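Local coordinates for protein CHAD domain (PDB 6QV5) that probably binds inorganic polyphosphate as an all-helical plant CHAD module, and carries a zinc ion in the crystal, at residues L34-E39 with V64-S69; I88-T93 with S146-R151. One frame throughout, in Å; residues are numbered along the deposited sequence.

Contact 1: residues L34-E39 with V64-S69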
loop_
_atom_site.group_PDB
_atom_site.type_symbol
_atom_site.label_atom_id
_atom_site.label_comp_id
_atom_site.label_asym_id
_atom_site.label_seq_id
_atom_site.Cartn_x
_atom_site.Cartn_y
_atom_site.Cartn_z
ATOM N N LEU A 34 1.701 3.378 -15.529
ATOM C CA LEU A 34 0.347 3.748 -15.104
ATOM C C LEU A 34 -0.715 2.774 -15.602
ATOM O O LEU A 34 -1.679 2.514 -14.883
ATOM C CB LEU A 34 -0.004 5.193 -15.492
ATOM C CG LEU A 34 0.690 6.318 -14.713
ATOM C CD1 LEU A 34 0.313 7.655 -15.283
ATOM C CD2 LEU A 34 0.319 6.298 -13.228
ATOM N N GLY A 35 -0.511 2.234 -16.807
ATOM C CA GLY A 35 -1.392 1.243 -17.419
ATOM C C GLY A 35 -1.387 -0.064 -16.651
ATOM O O GLY A 35 -2.429 -0.710 -16.521
ATOM N N ASN A 36 -0.209 -0.443 -16.115
ATOM C CA ASN A 36 0.002 -1.633 -15.289
ATOM C C ASN A 36 -0.730 -1.460 -13.949
ATOM O O ASN A 36 -1.305 -2.423 -13.438
ATOM C CB ASN A 36 1.502 -1.854 -15.058
ATOM C CG ASN A 36 1.842 -3.153 -14.374
ATOM O OD1 ASN A 36 1.795 -3.269 -13.146
ATOM N ND2 ASN A 36 2.201 -4.157 -15.159
ATOM N N CYS A 37 -0.713 -0.225 -13.400
ATOM C CA CYS A 37 -1.375 0.141 -12.149
ATOM C C CYS A 37 -2.891 0.107 -12.308
ATOM O O CYS A 37 -3.572 -0.465 -11.459
ATOM C CB CYS A 37 -0.898 1.503 -11.655
ATOM S SG CYS A 37 0.793 1.510 -11.011
ATOM N N LEU A 38 -3.413 0.702 -13.403
ATOM C CA LEU A 38 -4.846 0.737 -13.705
ATOM C C LEU A 38 -5.405 -0.656 -13.979
ATOM O O LEU A 38 -6.519 -0.941 -13.547
ATOM C CB LEU A 38 -5.167 1.703 -14.858
ATOM C CG LEU A 38 -4.984 3.202 -14.573
ATOM C CD1 LEU A 38 -4.913 3.994 -15.869
ATOM C CD2 LEU A 38 -6.088 3.749 -13.674
ATOM N N GLU A 39 -4.619 -1.534 -14.647
ATOM C CA GLU A 39 -4.997 -2.926 -14.931
ATOM C C GLU A 39 -5.097 -3.716 -13.616
ATOM O O GLU A 39 -6.036 -4.493 -13.445
ATOM C CB GLU A 39 -3.992 -3.586 -15.894
ATOM C CG GLU A 39 -4.347 -5.010 -16.305
ATOM C CD GLU A 39 -3.235 -5.825 -16.942
ATOM O OE1 GLU A 39 -2.076 -5.738 -16.475
ATOM O OE2 GLU A 39 -3.532 -6.571 -17.902
ATOM N N VAL A 64 -4.200 0.528 -6.025
ATOM C CA VAL A 64 -4.516 1.939 -5.776
ATOM C C VAL A 64 -3.279 2.634 -5.182
ATOM O O VAL A 64 -2.930 3.731 -5.625
ATOM C CB VAL A 64 -5.802 2.111 -4.913
ATOM C CG1 VAL A 64 -6.004 3.560 -4.467
ATOM C CG2 VAL A 64 -7.033 1.615 -5.667
ATOM N N ARG A 65 -2.602 1.969 -4.219
ATOM C CA ARG A 65 -1.376 2.457 -3.577
ATOM C C ARG A 65 -0.239 2.602 -4.588
ATOM O O ARG A 65 0.474 3.606 -4.554
ATOM C CB ARG A 65 -0.945 1.529 -2.435
ATOM C CG ARG A 65 -1.569 1.876 -1.102
ATOM C CD ARG A 65 -0.744 1.310 0.035
ATOM N NE ARG A 65 -1.542 1.138 1.248
ATOM C CZ ARG A 65 -2.187 0.019 1.566
ATOM N NH1 ARG A 65 -2.129 -1.039 0.767
ATOM N NH2 ARG A 65 -2.888 -0.051 2.689
ATOM N N ARG A 66 -0.086 1.604 -5.494
ATOM C CA ARG A 66 0.923 1.581 -6.561
ATOM C C ARG A 66 0.693 2.733 -7.539
ATOM O O ARG A 66 1.658 3.358 -7.978
ATOM C CB ARG A 66 0.896 0.240 -7.315
ATOM C CG ARG A 66 1.601 -0.891 -6.584
ATOM C CD ARG A 66 1.495 -2.214 -7.318
ATOM N NE ARG A 66 2.387 -2.273 -8.476
ATOM C CZ ARG A 66 1.983 -2.239 -9.742
ATOM N NH1 ARG A 66 2.868 -2.290 -10.728
ATOM N NH2 ARG A 66 0.691 -2.159 -10.033
ATOM N N LEU A 67 -0.586 3.025 -7.853
ATOM C CA LEU A 67 -0.994 4.111 -8.742
ATOM C C LEU A 67 -0.655 5.477 -8.130
ATOM O O LEU A 67 -0.091 6.322 -8.825
ATOM C CB LEU A 67 -2.500 4.003 -9.064
ATOM C CG LEU A 67 -3.102 5.075 -9.986
ATOM C CD1 LEU A 67 -2.787 4.797 -11.451
ATOM C CD2 LEU A 67 -4.600 5.173 -9.789
ATOM N N ARG A 68 -0.981 5.678 -6.833
ATOM C CA ARG A 68 -0.717 6.923 -6.109
ATOM C C ARG A 68 0.785 7.224 -6.009
ATOM O O ARG A 68 1.181 8.375 -6.204
ATOM C CB ARG A 68 -1.373 6.910 -4.722
ATOM C CG ARG A 68 -1.763 8.304 -4.246
ATOM C CD ARG A 68 -1.762 8.422 -2.735
ATOM N NE ARG A 68 -2.985 7.891 -2.132
ATOM C CZ ARG A 68 -4.074 8.612 -1.878
ATOM N NH1 ARG A 68 -4.110 9.904 -2.183
ATOM N NH2 ARG A 68 -5.133 8.046 -1.316
ATOM N N SER A 69 1.614 6.187 -5.741
ATOM C CA SER A 69 3.071 6.320 -5.656
ATOM C C SER A 69 3.680 6.617 -7.031
ATOM O O SER A 69 4.649 7.374 -7.112
ATOM C CB SER A 69 3.705 5.078 -5.032
ATOM O OG SER A 69 3.507 3.921 -5.827
#
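N36 and R66 make the hydrogen bond between residues 34-39 and 64-69. R66 NH1 donates to N36 OD1 at 2.8 Å, with an N-H...O angle of 146°. The bond is not ideal at either end. NH1 sits tilted from the carbonyl plane of N36, and OD1 is tilted out of the guanidinium plane. The amide and guanidinium planes are steeply turned, 70° apart. The arginine chain bends at chi3, which brings its head across to helix 26-42. Each group has a second partner. N36 ND2 bonds to Q16 O, which helps to fix the turn of the amide. R66 NH2 makes a weak bond to H40 ND1, a second link between helix 26-42 and helix 54-73.

The sulfur of C37 lies next to the N36-R66 bond. SG lies over one face of the R66 guanidinium, 3.8 Å from R66 NH2. It also packs against the backbone at R66, 3.7 Å from R66 O.

The apolar layer is built round L67. Its CG is anti to the backbone N, and CD1 reaches toward helix 26-42. L67 CD1 meets C37 CB at 3.8 Å and L34 CD2 at 3.9 Å. L38 CD2 comes up to the same methyl at 4.1 Å. The side chains of L34 and L67 cross at about a right angle. M153, L156, W159 and M160 of helix 147-163 extend this apolar layer, while Y213 and F217 of helix 198-217 pack near the arginine.

The two short segments run nearly antiparallel, at 157°, with their axes 8.6 Å apart. C37 and L67 are the closest pair by CA. This is close antiparallel packing of two helices, as expected in the four-helix bundle of a CHAD domain.

Contact 2: residues I88-T93 with S146-R151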
loop_
_atom_site.group_PDB
_atom_site.type_symbol
_atom_site.label_atom_id
_atom_site.label_comp_id
_atom_site.label_asym_id
_atom_site.label_seq_id
_atom_site.Cartn_x
_atom_site.Cartn_y
_atom_site.Cartn_z
ATOM N N ILE A 88 -9.019 9.655 -6.259
ATOM C CA ILE A 88 -8.058 8.579 -5.969
ATOM C C ILE A 88 -7.988 8.397 -4.444
ATOM O O ILE A 88 -7.984 7.263 -3.960
ATOM C CB ILE A 88 -6.670 8.850 -6.629
ATOM C CG1 ILE A 88 -6.749 8.665 -8.161
ATOM C CG2 ILE A 88 -5.556 7.960 -6.035
ATOM C CD1 ILE A 88 -5.772 9.509 -8.965
ATOM N N SER A 89 -7.991 9.526 -3.699
ATOM C CA SER A 89 -7.985 9.562 -2.235
ATOM C C SER A 89 -9.277 8.965 -1.675
ATOM O O SER A 89 -9.231 8.266 -0.664
ATOM C CB SER A 89 -7.787 10.988 -1.733
ATOM O OG SER A 89 -6.519 11.489 -2.123
ATOM N N TRP A 90 -10.418 9.213 -2.357
ATOM C CA TRP A 90 -11.735 8.680 -2.003
ATOM C C TRP A 90 -11.752 7.158 -2.199
ATOM O O TRP A 90 -12.209 6.442 -1.310
ATOM C CB TRP A 90 -12.845 9.375 -2.822
ATOM C CG TRP A 90 -14.134 8.610 -2.903
ATOM C CD1 TRP A 90 -15.087 8.501 -1.934
ATOM C CD2 TRP A 90 -14.599 7.835 -4.016
ATOM N NE1 TRP A 90 -16.121 7.705 -2.375
ATOM C CE2 TRP A 90 -15.846 7.281 -3.649
ATOM C CE3 TRP A 90 -14.077 7.544 -5.289
ATOM C CZ2 TRP A 90 -16.585 6.465 -4.513
ATOM C CZ3 TRP A 90 -14.807 6.731 -6.141
ATOM C CH2 TRP A 90 -16.047 6.206 -5.754
ATOM N N LEU A 91 -11.237 6.675 -3.352
ATOM C CA LEU A 91 -11.147 5.252 -3.697
ATOM C C LEU A 91 -10.220 4.500 -2.726
ATOM O O LEU A 91 -10.532 3.374 -2.333
ATOM C CB LEU A 91 -10.683 5.086 -5.162
ATOM C CG LEU A 91 -10.499 3.662 -5.715
ATOM C CD1 LEU A 91 -11.807 2.885 -5.722
ATOM C CD2 LEU A 91 -9.914 3.696 -7.110
ATOM N N GLY A 92 -9.115 5.145 -2.343
ATOM C CA GLY A 92 -8.141 4.608 -1.399
ATOM C C GLY A 92 -8.709 4.454 -0.002
ATOM O O GLY A 92 -8.412 3.474 0.682
ATOM N N THR A 93 -9.555 5.418 0.418
ATOM C CA THR A 93 -10.235 5.436 1.718
ATOM C C THR A 93 -11.334 4.361 1.766
ATOM O O THR A 93 -11.463 3.678 2.783
ATOM C CB THR A 93 -10.749 6.861 2.024
ATOM O OG1 THR A 93 -9.645 7.768 1.989
ATOM C CG2 THR A 93 -11.453 6.971 3.375
ATOM N N SER A 146 -20.738 2.909 -8.301
ATOM C CA SER A 146 -21.121 4.313 -8.438
ATOM C C SER A 146 -20.471 4.944 -9.681
ATOM O O SER A 146 -19.359 4.542 -10.037
ATOM C CB SER A 146 -20.744 5.096 -7.181
ATOM O OG SER A 146 -19.351 5.346 -7.093
ATOM N N PRO A 147 -21.119 5.941 -10.345
ATOM C CA PRO A 147 -20.497 6.556 -11.532
ATOM C C PRO A 147 -19.180 7.287 -11.254
ATOM O O PRO A 147 -18.403 7.478 -12.187
ATOM C CB PRO A 147 -21.582 7.509 -12.058
ATOM C CG PRO A 147 -22.855 7.042 -11.426
ATOM C CD PRO A 147 -22.445 6.535 -10.081
ATOM N N ARG A 148 -18.917 7.663 -9.980
ATOM C CA ARG A 148 -17.697 8.354 -9.549
ATOM C C ARG A 148 -16.440 7.516 -9.833
ATOM O O ARG A 148 -15.422 8.075 -10.248
ATOM C CB ARG A 148 -17.777 8.728 -8.056
ATOM C CG ARG A 148 -16.747 9.773 -7.638
ATOM C CD ARG A 148 -16.746 10.050 -6.150
ATOM N NE ARG A 148 -15.648 10.947 -5.788
ATOM C CZ ARG A 148 -15.441 11.437 -4.570
ATOM N NH1 ARG A 148 -16.262 11.128 -3.573
ATOM N NH2 ARG A 148 -14.414 12.244 -4.339
ATOM N N TYR A 149 -16.518 6.185 -9.624
ATOM C CA TYR A 149 -15.400 5.274 -9.865
ATOM C C TYR A 149 -15.093 5.091 -11.354
ATOM O O TYR A 149 -13.936 5.242 -11.754
ATOM C CB TYR A 149 -15.619 3.913 -9.175
ATOM C CG TYR A 149 -14.582 2.877 -9.557
ATOM C CD1 TYR A 149 -13.275 2.964 -9.086
ATOM C CD2 TYR A 149 -14.895 1.839 -10.431
ATOM C CE1 TYR A 149 -12.310 2.030 -9.457
ATOM C CE2 TYR A 149 -13.938 0.900 -10.808
ATOM C CZ TYR A 149 -12.647 0.997 -10.315
ATOM O OH TYR A 149 -11.696 0.081 -10.685
ATOM N N THR A 150 -16.115 4.725 -12.157
ATOM C CA THR A 150 -15.983 4.479 -13.597
ATOM C C THR A 150 -15.513 5.725 -14.350
ATOM O O THR A 150 -14.711 5.594 -15.276
ATOM C CB THR A 150 -17.255 3.869 -14.185
ATOM O OG1 THR A 150 -18.378 4.661 -13.802
ATOM C CG2 THR A 150 -17.459 2.419 -13.753
ATOM N N ARG A 151 -15.970 6.926 -13.928
ATOM C CA ARG A 151 -15.544 8.195 -14.524
ATOM C C ARG A 151 -14.070 8.449 -14.227
ATOM O O ARG A 151 -13.343 8.863 -15.125
ATOM C CB ARG A 151 -16.408 9.376 -14.052
ATOM C CG ARG A 151 -17.745 9.467 -14.768
ATOM C CD ARG A 151 -18.496 10.744 -14.448
ATOM N NE ARG A 151 -18.053 11.861 -15.283
ATOM C CZ ARG A 151 -18.653 13.047 -15.334
ATOM N NH1 ARG A 151 -18.183 14.001 -16.125
ATOM N NH2 ARG A 151 -19.733 13.285 -14.599
#
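The guanidinium of R148 lies flat on the indole of W90. The guanidinium and ring planes are only 10° apart. R148 CZ sits 3.8 Å from the centroid of the five-membered ring, over its face, in a cation-pi stack. R148 NH1 comes as near as 3.3 Å to W90 CD1. Further back along the chain, R148 CD stands over the six-membered ring in a CH-pi contact, 3.6 Å from its centroid and close to the ring normal. The extended arginine chain makes this possible. With CG anti to the backbone N (chi1 -164°), it runs along one face of the whole indole. D87 helps to hold it there, through a salt bridge from R148 NE to D87 OD1.

The far end of the indole points into the start of helix 147-163. W90 CH2 meets S146 OG at 3.7 Å, with the oxygen at the ring edge. S146 is at the N-cap position, and its hydroxyl is hydrogen-bonded to A143 O. W90 CH2 also packs on Y149 CB, at 4.1 Å.

On the buried side, L91 and Y149 cross at a slant. L91 CD1 is 3.7 Å from Y149 CD1, and L91 CD2 lies at the ring edge, in its plane. The phenol oxygen reaches past this packing to E45 OE2, its hydrogen-bond partner.

Helix 82-108 and helix 147-163 thus meet at a steep angle, 121° between the short segments. Helix 122-145 packs on the same residues through A143 and L144, and helix 54-73 adds V64 beside L91 and M60 beside Y149.

Overall arrangement
From the N terminus, helix 26-42 comes first. Contact 1 pairs it with helix 54-73 and closes a short, mostly helical connection of 24 residues. Helix 82-108 follows and opens contact 2. The chain then runs through helix 122-145 before the start of helix 147-163 completes that contact, 52 residues on. The two contacts are in series and neither encloses the other. The centres of contacts 1 and 2 are about 14 Å apart. Helices 54-73 and 82-108 join them directly: R68 NH1 probably bonds to S89 OG, and V64 packs on L91 and G92. Helix 147-163 also links them, since its later turns pack against contact 1.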